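PDB 6CTZ: gentamicin resistance protein from Enterococcus gallinarum, which probably phosphorylates the 2"-hydroxyl of aminoglycoside antibiotics such as kanamycin with a guanine nucleotide as phosphate donor, conferring resistance to gentamicin. Local coordinates for residues K1-T6 with G77-G82; M9-D14 with N83-Y88; V39-K44 with N53-L58. The protein carries 2 engineered substitutions. All coordinates share one frame; numbering follows the deposited sequence. Where two conformers were deposited one is given.

Interaction 1 (K1-T6 with G77-G82)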
loop_
_atom_site.group_PDB
_atom_site.type_symbol
_atom_site.label_atom_id
_atom_site.label_comp_id
_atom_site.label_asym_id
_atom_site.label_seq_id
_atom_site.Cartn_x
_atom_site.Cartn_y
_atom_site.Cartn_z
ATOM N N LYS A 1 2.310 -13.643 22.829
ATOM C CA LYS A 1 3.741 -13.588 23.106
ATOM C C LYS A 1 4.354 -14.980 23.032
ATOM O O LYS A 1 4.958 -15.343 22.023
ATOM C CB LYS A 1 4.001 -12.981 24.483
ATOM C CG LYS A 1 5.474 -12.777 24.802
ATOM C CD LYS A 1 5.939 -11.389 24.398
ATOM C CE LYS A 1 6.717 -10.734 25.529
ATOM N NZ LYS A 1 7.048 -9.307 25.253
ATOM N N LEU A 2 4.189 -15.753 24.112
ATOM C CA LEU A 2 4.662 -17.135 24.139
ATOM C C LEU A 2 4.129 -17.935 22.957
ATOM O O LEU A 2 4.762 -18.903 22.520
ATOM C CB LEU A 2 4.242 -17.788 25.458
ATOM C CG LEU A 2 4.674 -19.225 25.747
ATOM C CD1 LEU A 2 6.189 -19.342 25.755
ATOM C CD2 LEU A 2 4.094 -19.668 27.077
ATOM N N HIS A 3 3.023 -17.494 22.398
ATOM C CA HIS A 3 2.425 -18.170 21.264
ATOM C C HIS A 3 3.322 -18.032 20.012
ATOM O O HIS A 3 3.686 -18.985 19.355
ATOM C CB HIS A 3 1.042 -17.592 21.010
ATOM C CG HIS A 3 0.396 -18.088 19.754
ATOM N ND1 HIS A 3 0.211 -19.423 19.492
ATOM C CD2 HIS A 3 -0.107 -17.425 18.691
ATOM C CE1 HIS A 3 -0.364 -19.565 18.315
ATOM N NE2 HIS A 3 -0.554 -18.367 17.805
ATOM N N TYR A 4 3.680 -16.809 19.720
ATOM C CA TYR A 4 4.525 -16.582 18.553
ATOM C C TYR A 4 5.947 -17.077 18.788
ATOM O O TYR A 4 6.570 -17.639 17.881
ATOM C CB TYR A 4 4.507 -15.103 18.167
ATOM C CG TYR A 4 3.117 -14.602 17.859
ATOM C CD1 TYR A 4 2.568 -14.758 16.595
ATOM C CD2 TYR A 4 2.342 -14.001 18.843
ATOM C CE1 TYR A 4 1.291 -14.310 16.310
ATOM C CE2 TYR A 4 1.063 -13.553 18.572
ATOM C CZ TYR A 4 0.540 -13.709 17.307
ATOM O OH TYR A 4 -0.735 -13.262 17.043
ATOM N N THR A 5 6.474 -16.891 20.001
ATOM C CA THR A 5 7.848 -17.308 20.271
ATOM C C THR A 5 7.999 -18.823 20.194
ATOM O O THR A 5 9.029 -19.325 19.732
ATOM C CB THR A 5 8.312 -16.776 21.627
ATOM O OG1 THR A 5 7.510 -17.347 22.668
ATOM C CG2 THR A 5 8.178 -15.265 21.665
ATOM N N THR A 6 6.980 -19.568 20.623
ATOM C CA THR A 6 7.065 -21.023 20.546
ATOM C C THR A 6 7.090 -21.501 19.100
ATOM O O THR A 6 7.879 -22.384 18.749
ATOM C CB THR A 6 5.922 -21.667 21.324
ATOM O OG1 THR A 6 6.012 -21.271 22.695
ATOM C CG2 THR A 6 6.007 -23.190 21.240
ATOM N N GLY A 77 8.131 -20.126 7.753
ATOM C CA GLY A 77 7.464 -21.016 8.671
ATOM C C GLY A 77 6.042 -21.342 8.245
ATOM O O GLY A 77 5.523 -20.851 7.242
ATOM N N LYS A 78 5.411 -22.175 9.057
ATOM C CA LYS A 78 4.074 -22.660 8.824
ATOM C C LYS A 78 3.300 -22.754 10.118
ATOM O O LYS A 78 3.803 -23.256 11.074
ATOM C CB LYS A 78 4.225 -24.072 8.255
ATOM C CG LYS A 78 3.062 -24.628 7.532
ATOM C CD LYS A 78 3.528 -25.772 6.681
ATOM C CE LYS A 78 3.662 -27.019 7.501
ATOM N NZ LYS A 78 5.057 -27.250 7.941
ATOM N N ARG A 79 2.077 -22.272 10.155
ATOM C CA ARG A 79 1.230 -22.440 11.326
ATOM C C ARG A 79 0.506 -23.783 11.223
ATOM O O ARG A 79 0.278 -24.435 12.191
ATOM C CB ARG A 79 0.140 -21.410 11.396
ATOM C CG ARG A 79 0.644 -20.058 11.689
ATOM C CD ARG A 79 -0.519 -19.161 11.862
ATOM N NE ARG A 79 -0.856 -19.218 13.228
ATOM C CZ ARG A 79 -0.917 -18.188 14.015
ATOM N NH1 ARG A 79 -0.656 -17.021 13.548
ATOM N NH2 ARG A 79 -1.201 -18.375 15.268
ATOM N N SER A 80 0.160 -24.144 10.016
ATOM C CA SER A 80 -0.568 -25.342 9.674
ATOM C C SER A 80 -0.687 -25.306 8.173
ATOM O O SER A 80 -0.273 -24.377 7.593
ATOM C CB SER A 80 -1.923 -25.377 10.353
ATOM O OG SER A 80 -2.719 -24.392 9.830
ATOM N N ASP A 81 -1.221 -26.335 7.548
ATOM C CA ASP A 81 -1.243 -26.347 6.090
ATOM C C ASP A 81 -1.946 -25.106 5.561
ATOM O O ASP A 81 -3.029 -24.746 6.032
ATOM C CB ASP A 81 -1.945 -27.602 5.585
ATOM C CG ASP A 81 -1.100 -28.844 5.758
ATOM O OD1 ASP A 81 0.054 -28.729 6.235
ATOM O OD2 ASP A 81 -1.585 -29.936 5.404
ATOM N N GLY A 82 -1.300 -24.431 4.612
ATOM C CA GLY A 82 -1.866 -23.263 3.973
ATOM C C GLY A 82 -1.795 -21.988 4.779
ATOM O O GLY A 82 -2.464 -21.012 4.420
#
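R79 reaches across to H3 and Y4 at the edge of the kinase-like N-lobe, where the N-terminal helix 2-11 meets the turn that follows strand 73-78. The backbones stay well apart, Y4 and R79 being the nearest pair with CA atoms 9.9 Å from each other, and the long R79 chain does most of the bridging. Bent at chi3 (89°), it brings its guanidinium edge to the edge of the H3 imidazole, the two side chains crossing at about a right angle and their planes 38° apart. R79 NH2 lies in the plane of the H3 ring, 2.6 Å from H3 NE2. The angle is too poor for a hydrogen bond and the approach is very short, so its detail is doubtful. H3 in turn sits on Y4: H3 CD2 rests 3.9 Å above the Y4 ring plane, over the ring centre. Y4 also meets F42 of strand 38-43 edge-to-face, so the first turn of the helix touches the sheet there. R79 touches this aromatic group more loosely, with R79 NH1 4.3 Å from Y4 CE1 in an oblique approach.

Interaction 2 (M9-D14 with N83-Y88). With GDP (guanosine-5'-diphosphate), chain B.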
loop_
_atom_site.group_PDB
_atom_site.type_symbol
_atom_site.label_atom_id
_atom_site.label_comp_id
_atom_site.label_asym_id
_atom_site.label_seq_id
_atom_site.Cartn_x
_atom_site.Cartn_y
_atom_site.Cartn_z
ATOM N N MET A 9 10.656 -20.665 17.713
ATOM C CA MET A 9 11.765 -21.476 18.195
ATOM C C MET A 9 11.626 -22.940 17.810
ATOM O O MET A 9 12.640 -23.605 17.577
ATOM C CB MET A 9 11.970 -21.272 19.690
ATOM C CG MET A 9 12.538 -19.896 19.967
ATOM S SD MET A 9 13.150 -19.717 21.635
ATOM C CE MET A 9 11.618 -19.780 22.564
ATOM N N THR A 10 10.398 -23.460 17.744
ATOM C CA THR A 10 10.191 -24.827 17.276
ATOM C C THR A 10 10.716 -25.007 15.860
ATOM O O THR A 10 11.404 -25.989 15.553
ATOM C CB THR A 10 8.700 -25.159 17.315
ATOM O OG1 THR A 10 8.249 -25.188 18.672
ATOM C CG2 THR A 10 8.437 -26.504 16.654
ATOM N N GLN A 11 10.392 -24.062 14.979
ATOM C CA GLN A 11 10.678 -24.227 13.564
ATOM C C GLN A 11 12.062 -23.755 13.150
ATOM O O GLN A 11 12.548 -24.188 12.102
ATOM C CB GLN A 11 9.595 -23.537 12.734
ATOM C CG GLN A 11 8.219 -24.063 13.112
ATOM C CD GLN A 11 7.092 -23.481 12.300
ATOM O OE1 GLN A 11 7.254 -23.145 11.126
ATOM N NE2 GLN A 11 5.933 -23.361 12.925
ATOM N N PHE A 12 12.720 -22.910 13.942
ATOM C CA PHE A 12 13.999 -22.321 13.548
ATOM C C PHE A 12 15.009 -22.508 14.668
ATOM O O PHE A 12 15.156 -21.641 15.537
ATOM C CB PHE A 12 13.824 -20.857 13.154
ATOM C CG PHE A 12 12.718 -20.650 12.172
ATOM C CD1 PHE A 12 12.771 -21.245 10.924
ATOM C CD2 PHE A 12 11.596 -19.905 12.511
ATOM C CE1 PHE A 12 11.735 -21.072 10.017
ATOM C CE2 PHE A 12 10.562 -19.732 11.608
ATOM C CZ PHE A 12 10.635 -20.319 10.365
ATOM N N PRO A 13 15.729 -23.635 14.674
ATOM C CA PRO A 13 16.651 -23.926 15.782
ATOM C C PRO A 13 17.790 -22.940 15.925
ATOM O O PRO A 13 18.460 -22.956 16.962
ATOM C CB PRO A 13 17.178 -25.327 15.440
ATOM C CG PRO A 13 16.125 -25.920 14.545
ATOM C CD PRO A 13 15.619 -24.759 13.733
ATOM N N ASP A 14 18.059 -22.107 14.926
ATOM C CA ASP A 14 19.141 -21.138 15.029
ATOM C C ASP A 14 18.713 -19.825 15.670
ATOM O O ASP A 14 19.541 -18.916 15.797
ATOM C CB ASP A 14 19.793 -20.883 13.661
ATOM C CG ASP A 14 18.802 -20.424 12.616
ATOM O OD1 ASP A 14 17.618 -20.812 12.701
ATOM O OD2 ASP A 14 19.214 -19.677 11.701
ATOM N N ASN A 83 -1.000 -21.955 5.849
ATOM C CA ASN A 83 -0.919 -20.804 6.745
ATOM C C ASN A 83 0.552 -20.488 7.001
ATOM O O ASN A 83 1.126 -20.916 8.009
ATOM C CB ASN A 83 -1.690 -21.071 8.041
ATOM C CG ASN A 83 -3.203 -21.044 7.842
ATOM O OD1 ASN A 83 -3.816 -19.977 7.828
ATOM N ND2 ASN A 83 -3.811 -22.220 7.701
ATOM N N PRO A 84 1.193 -19.745 6.101
ATOM C CA PRO A 84 2.625 -19.453 6.251
ATOM C C PRO A 84 2.877 -18.258 7.159
ATOM O O PRO A 84 1.992 -17.445 7.424
ATOM C CB PRO A 84 3.036 -19.092 4.821
ATOM C CG PRO A 84 1.807 -18.434 4.266
ATOM C CD PRO A 84 0.635 -19.178 4.861
ATOM N N PHE A 85 4.130 -18.149 7.609
ATOM C CA PHE A 85 4.630 -16.920 8.222
ATOM C C PHE A 85 6.109 -16.792 7.887
ATOM O O PHE A 85 6.737 -17.756 7.449
ATOM C CB PHE A 85 4.324 -16.829 9.727
ATOM C CG PHE A 85 5.117 -17.777 10.580
ATOM C CD1 PHE A 85 6.355 -17.405 11.082
ATOM C CD2 PHE A 85 4.604 -19.022 10.927
ATOM C CE1 PHE A 85 7.082 -18.266 11.890
ATOM C CE2 PHE A 85 5.332 -19.885 11.734
ATOM C CZ PHE A 85 6.572 -19.501 12.209
ATOM N N VAL A 86 6.655 -15.583 8.033
ATOM C CA VAL A 86 8.036 -15.366 7.672
ATOM C C VAL A 86 8.828 -14.531 8.634
ATOM O O VAL A 86 8.286 -13.839 9.394
ATOM C CB VAL A 86 8.152 -14.649 6.277
ATOM C CG1 VAL A 86 7.580 -15.521 5.191
ATOM C CG2 VAL A 86 7.426 -13.289 6.278
ATOM N N GLY A 87 10.139 -14.629 8.537
ATOM C CA GLY A 87 11.040 -13.793 9.281
ATOM C C GLY A 87 12.071 -13.172 8.350
ATOM O O GLY A 87 12.589 -13.842 7.504
ATOM N N TYR A 88 12.356 -11.893 8.549
ATOM C CA TYR A 88 13.320 -11.170 7.779
ATOM C C TYR A 88 14.095 -10.179 8.625
ATOM O O TYR A 88 13.568 -9.724 9.569
ATOM C CB TYR A 88 12.662 -10.447 6.581
ATOM C CG TYR A 88 11.494 -9.495 6.858
ATOM C CD1 TYR A 88 10.216 -9.955 6.868
ATOM C CD2 TYR A 88 11.686 -8.139 7.009
ATOM C CE1 TYR A 88 9.155 -9.117 7.033
ATOM C CE2 TYR A 88 10.603 -7.288 7.188
ATOM C CZ TYR A 88 9.355 -7.800 7.174
ATOM O OH TYR A 88 8.247 -7.011 7.317
HETATM P PB GDP B . 0.008 -5.168 6.694
HETATM O O1B GDP B . 0.134 -5.950 5.409
HETATM O O2B GDP B . -0.183 -3.686 6.447
HETATM O O3B GDP B . -1.014 -5.773 7.630
HETATM O O3A GDP B . 1.425 -5.375 7.448
HETATM P PA GDP B . 2.859 -4.696 7.124
HETATM O O1A GDP B . 3.682 -5.586 6.241
HETATM O O2A GDP B . 2.661 -3.285 6.596
HETATM O "O5'" GDP B . 3.537 -4.718 8.599
HETATM C "C5'" GDP B . 2.851 -4.102 9.681
HETATM C "C4'" GDP B . 3.716 -3.003 10.249
HETATM O "O4'" GDP B . 4.873 -3.590 10.846
HETATM C "C3'" GDP B . 4.273 -2.027 9.226
HETATM O "O3'" GDP B . 3.326 -1.023 8.843
HETATM C "C2'" GDP B . 5.420 -1.439 10.009
HETATM O "O2'" GDP B . 4.936 -0.510 10.985
HETATM C "C1'" GDP B . 5.938 -2.652 10.765
HETATM N N9 GDP B . 7.035 -3.287 10.009
HETATM C C8 GDP B . 6.975 -4.381 9.215
HETATM N N7 GDP B . 8.208 -4.643 8.709
HETATM C C5 GDP B . 9.054 -3.713 9.192
HETATM C C6 GDP B . 10.480 -3.387 9.056
HETATM O O6 GDP B . 11.230 -4.090 8.353
HETATM N N1 GDP B . 10.931 -2.324 9.740
HETATM C C2 GDP B . 10.146 -1.545 10.516
HETATM N N2 GDP B . 10.692 -0.506 11.176
HETATM N N3 GDP B . 8.825 -1.777 10.680
HETATM C C4 GDP B . 8.269 -2.833 10.051
#
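Helix 2-11 finishes with Q11 facing F85, CA atoms 10.9 Å apart, and F12, the first residue to leave helical geometry, comes 10.0 Å from G87 CA to CA, a spacing that only side chains bridge. F85 supplies most of the contact. A chi1 of 71° swings the F85 ring toward the helix end, where it meets both Q11, the last helical residue, and F12, just beyond it. The Q11 side chain arrives from the opposite direction, its amide turned 61° from the phenyl plane, and Q11 NE2 lies in that plane at the ring edge, 3.7 Å from F85 CE2. This is packing for the amide, whose NE2 is hydrogen-bonded to K78 O on the adjoining strand. F12 and F85 run past each other in opposite directions, F85 CE1 lying in the plane of the F12 ring, 3.8 Å from F12 CE2. A face of F12 is covered by its own neighbour, with Q11 CB 4.0 Å above the ring centre. F85 also stacks on F42 of strand 38-43. V86 points away from the helix end and touches L52 of helix 46-62, and further along the strand Y88 OH donates a 2.7 Å hydrogen bond to GDP N7. This five-stranded antiparallel sheet with the nucleotide against it is the N-lobe sheet of the protein kinase-like fold of aminoglycoside phosphotransferases.

Interaction 3 (V39-K44 with N53-L58). With GDP (guanosine-5'-diphosphate), chain B.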
loop_
_atom_site.group_PDB
_atom_site.type_symbol
_atom_site.label_atom_id
_atom_site.label_comp_id
_atom_site.label_asym_id
_atom_site.label_seq_id
_atom_site.Cartn_x
_atom_site.Cartn_y
_atom_site.Cartn_z
ATOM N N VAL A 39 12.341 -9.348 12.041
ATOM C CA VAL A 39 10.930 -9.123 11.990
ATOM C C VAL A 39 10.244 -10.452 11.655
ATOM O O VAL A 39 10.554 -11.050 10.674
ATOM C CB VAL A 39 10.548 -8.087 10.873
ATOM C CG1 VAL A 39 9.041 -7.952 10.757
ATOM C CG2 VAL A 39 11.222 -6.754 11.107
ATOM N N PHE A 40 9.360 -10.912 12.508
ATOM C CA PHE A 40 8.507 -12.051 12.199
ATOM C C PHE A 40 7.099 -11.548 11.929
ATOM O O PHE A 40 6.533 -10.789 12.730
ATOM C CB PHE A 40 8.567 -13.141 13.274
ATOM C CG PHE A 40 9.785 -13.990 13.151
ATOM C CD1 PHE A 40 10.980 -13.599 13.738
ATOM C CD2 PHE A 40 9.759 -15.142 12.379
ATOM C CE1 PHE A 40 12.122 -14.374 13.604
ATOM C CE2 PHE A 40 10.893 -15.912 12.232
ATOM C CZ PHE A 40 12.077 -15.524 12.837
ATOM N N ARG A 41 6.557 -11.939 10.780
ATOM C CA ARG A 41 5.354 -11.326 10.241
ATOM C C ARG A 41 4.327 -12.420 9.998
ATOM O O ARG A 41 4.573 -13.351 9.215
ATOM C CB ARG A 41 5.695 -10.572 8.959
ATOM C CG ARG A 41 4.569 -9.734 8.390
ATOM C CD ARG A 41 5.129 -9.015 7.190
ATOM N NE ARG A 41 4.229 -8.248 6.337
ATOM C CZ ARG A 41 3.886 -8.623 5.107
ATOM N NH1 ARG A 41 4.252 -9.811 4.633
ATOM N NH2 ARG A 41 3.178 -7.807 4.339
ATOM N N PHE A 42 3.184 -12.300 10.671
ATOM C CA PHE A 42 2.181 -13.353 10.768
ATOM C C PHE A 42 0.886 -12.900 10.115
ATOM O O PHE A 42 0.272 -11.926 10.585
ATOM C CB PHE A 42 1.923 -13.671 12.240
ATOM C CG PHE A 42 3.101 -14.281 12.945
ATOM C CD1 PHE A 42 3.291 -15.657 12.951
ATOM C CD2 PHE A 42 4.013 -13.478 13.612
ATOM C CE1 PHE A 42 4.377 -16.223 13.607
ATOM C CE2 PHE A 42 5.098 -14.035 14.272
ATOM C CZ PHE A 42 5.281 -15.410 14.266
ATOM N N PRO A 43 0.425 -13.571 9.059
ATOM C CA PRO A 43 -0.863 -13.205 8.454
ATOM C C PRO A 43 -2.017 -13.269 9.442
ATOM O O PRO A 43 -2.039 -14.084 10.366
ATOM C CB PRO A 43 -1.034 -14.245 7.342
ATOM C CG PRO A 43 0.380 -14.566 6.941
ATOM C CD PRO A 43 1.156 -14.558 8.245
ATOM N N LYS A 44 -2.997 -12.395 9.219
ATOM C CA LYS A 44 -4.171 -12.318 10.076
ATOM C C LYS A 44 -5.388 -13.023 9.490
ATOM O O LYS A 44 -6.436 -13.060 10.140
ATOM C CB LYS A 44 -4.497 -10.853 10.396
ATOM C CG LYS A 44 -3.450 -10.172 11.277
ATOM C CD LYS A 44 -3.586 -8.650 11.280
ATOM C CE LYS A 44 -4.940 -8.194 11.802
ATOM N NZ LYS A 44 -4.983 -6.719 12.017
ATOM N N ASN A 53 2.069 -15.642 0.411
ATOM C CA ASN A 53 2.586 -16.597 -0.563
ATOM C C ASN A 53 3.037 -15.899 -1.839
ATOM O O ASN A 53 4.045 -16.286 -2.443
ATOM C CB ASN A 53 1.562 -17.691 -0.845
ATOM C CG ASN A 53 1.615 -18.776 0.189
ATOM O OD1 ASN A 53 2.698 -19.147 0.633
ATOM N ND2 ASN A 53 0.462 -19.275 0.598
ATOM N N LYS A 54 2.310 -14.856 -2.254
ATOM C CA LYS A 54 2.740 -14.036 -3.381
ATOM C C LYS A 54 4.062 -13.335 -3.076
ATOM O O LYS A 54 5.001 -13.394 -3.873
ATOM C CB LYS A 54 1.645 -13.019 -3.720
ATOM C CG LYS A 54 2.062 -11.919 -4.694
ATOM C CD LYS A 54 0.930 -10.943 -4.946
ATOM C CE LYS A 54 0.566 -10.122 -3.717
ATOM N NZ LYS A 54 -0.722 -9.387 -3.935
ATOM N N GLU A 55 4.166 -12.689 -1.905
ATOM C CA GLU A 55 5.409 -11.999 -1.558
ATOM C C GLU A 55 6.594 -12.958 -1.486
ATOM O O GLU A 55 7.708 -12.601 -1.886
ATOM C CB GLU A 55 5.261 -11.223 -0.244
ATOM C CG GLU A 55 4.318 -10.027 -0.330
ATOM C CD GLU A 55 4.393 -9.179 0.918
ATOM O OE1 GLU A 55 3.639 -9.465 1.867
ATOM O OE2 GLU A 55 5.227 -8.247 0.969
ATOM N N ILE A 56 6.375 -14.173 -0.972
ATOM C CA ILE A 56 7.458 -15.151 -0.883
ATOM C C ILE A 56 8.074 -15.407 -2.257
ATOM O O ILE A 56 9.296 -15.564 -2.391
ATOM C CB ILE A 56 6.953 -16.448 -0.218
ATOM C CG1 ILE A 56 6.755 -16.228 1.287
ATOM C CG2 ILE A 56 7.907 -17.621 -0.502
ATOM C CD1 ILE A 56 5.970 -17.329 1.970
ATOM N N GLN A 57 7.237 -15.455 -3.300
ATOM C CA GLN A 57 7.734 -15.711 -4.649
ATOM C C GLN A 57 8.241 -14.439 -5.314
ATOM O O GLN A 57 9.228 -14.477 -6.059
ATOM C CB GLN A 57 6.631 -16.315 -5.508
ATOM C CG GLN A 57 6.080 -17.646 -5.022
ATOM C CD GLN A 57 4.796 -17.983 -5.751
ATOM O OE1 GLN A 57 3.697 -17.781 -5.225
ATOM N NE2 GLN A 57 4.924 -18.461 -6.981
ATOM N N LEU A 58 7.558 -13.312 -5.085
ATOM C CA LEU A 58 7.862 -12.095 -5.830
ATOM C C LEU A 58 9.114 -11.400 -5.312
ATOM O O LEU A 58 9.953 -10.948 -6.102
ATOM C CB LEU A 58 6.678 -11.128 -5.759
ATOM C CG LEU A 58 6.926 -9.756 -6.394
ATOM C CD1 LEU A 58 7.119 -9.866 -7.908
ATOM C CD2 LEU A 58 5.801 -8.787 -6.080
HETATM P PB GDP B . 0.008 -5.168 6.694
HETATM O O1B GDP B . 0.134 -5.950 5.409
HETATM O O2B GDP B . -0.183 -3.686 6.447
HETATM O O3B GDP B . -1.014 -5.773 7.630
HETATM O O3A GDP B . 1.425 -5.375 7.448
HETATM P PA GDP B . 2.859 -4.696 7.124
HETATM O O1A GDP B . 3.682 -5.586 6.241
HETATM O O2A GDP B . 2.661 -3.285 6.596
HETATM O "O5'" GDP B . 3.537 -4.718 8.599
HETATM C "C5'" GDP B . 2.851 -4.102 9.681
HETATM C "C4'" GDP B . 3.716 -3.003 10.249
HETATM O "O4'" GDP B . 4.873 -3.590 10.846
HETATM C "C3'" GDP B . 4.273 -2.027 9.226
HETATM O "O3'" GDP B . 3.326 -1.023 8.843
HETATM C "C2'" GDP B . 5.420 -1.439 10.009
HETATM O "O2'" GDP B . 4.936 -0.510 10.985
HETATM C "C1'" GDP B . 5.938 -2.652 10.765
HETATM N N9 GDP B . 7.035 -3.287 10.009
HETATM C C8 GDP B . 6.975 -4.381 9.215
HETATM N N7 GDP B . 8.208 -4.643 8.709
HETATM C C5 GDP B . 9.054 -3.713 9.192
HETATM C C6 GDP B . 10.480 -3.387 9.056
HETATM O O6 GDP B . 11.230 -4.090 8.353
HETATM N N1 GDP B . 10.931 -2.324 9.740
HETATM C C2 GDP B . 10.146 -1.545 10.516
HETATM N N2 GDP B . 10.692 -0.506 11.176
HETATM N N3 GDP B . 8.825 -1.777 10.680
HETATM C C4 GDP B . 8.269 -2.833 10.051
#
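The guanidinium of R41 is used at its edge, with GDP O1A at one part of the rim and E55 OE1 at another, both near its plane. The E55 carboxylate is turned almost perpendicular to it, the planes 79° apart, and a single oxygen takes the end-on grip: R41 NH1 reaches E55 OE1 at 2.9 Å and R41 NH2 reaches the same atom at 3.0 Å. The NH2 bond uses the syn lone pair of OE1, whereas NH1 meets it on the syn side but 35° out of the carboxylate plane. Both bonds are bent and together form a salt bridge. Its setting is that of the protein kinase fold, in which the lysine of the third strand pairs with a glutamate of the C helix; here an arginine stands in that place, on strand 38-43, facing helix 46-62. The R41 chain runs extended from CG to NE, CG anti to the backbone N (chi1 -172°), which carries its end to the alpha-phosphate of GDP. R41 NE donates to GDP O1A at 2.7 Å, and R41 NH2, shared with E55, reaches GDP O1A at 3.0 Å. E55 OE2 accepts from the backbone N of F215, next to the magnesium ligand D214, and helps fix the carboxylate's rotation. Nearer the base, V39 CG2 packs 3.8 Å from GDP O6.

In the fold
From the N terminus, helix 2-11 enters both interaction 1, through its first turns, and interaction 2, through its last turn and the residue after it. Interaction 1 closes the chain on the turn after strand 73-78, and interaction 2 closes it on strand 83-89, so the two loops cross. Interaction 3, a short closure from strand 38-43 to helix 46-62, lies within both. The three meet in one five-stranded sheet: G77 N bonds to F85 O between strands 73-78 and 83-89, and V86 O and Y88 O accept from R41 N and V39 N of strand 38-43. At F42, next to the GDP-binding R41, the helix and strand 83-89 both touch strand 38-43.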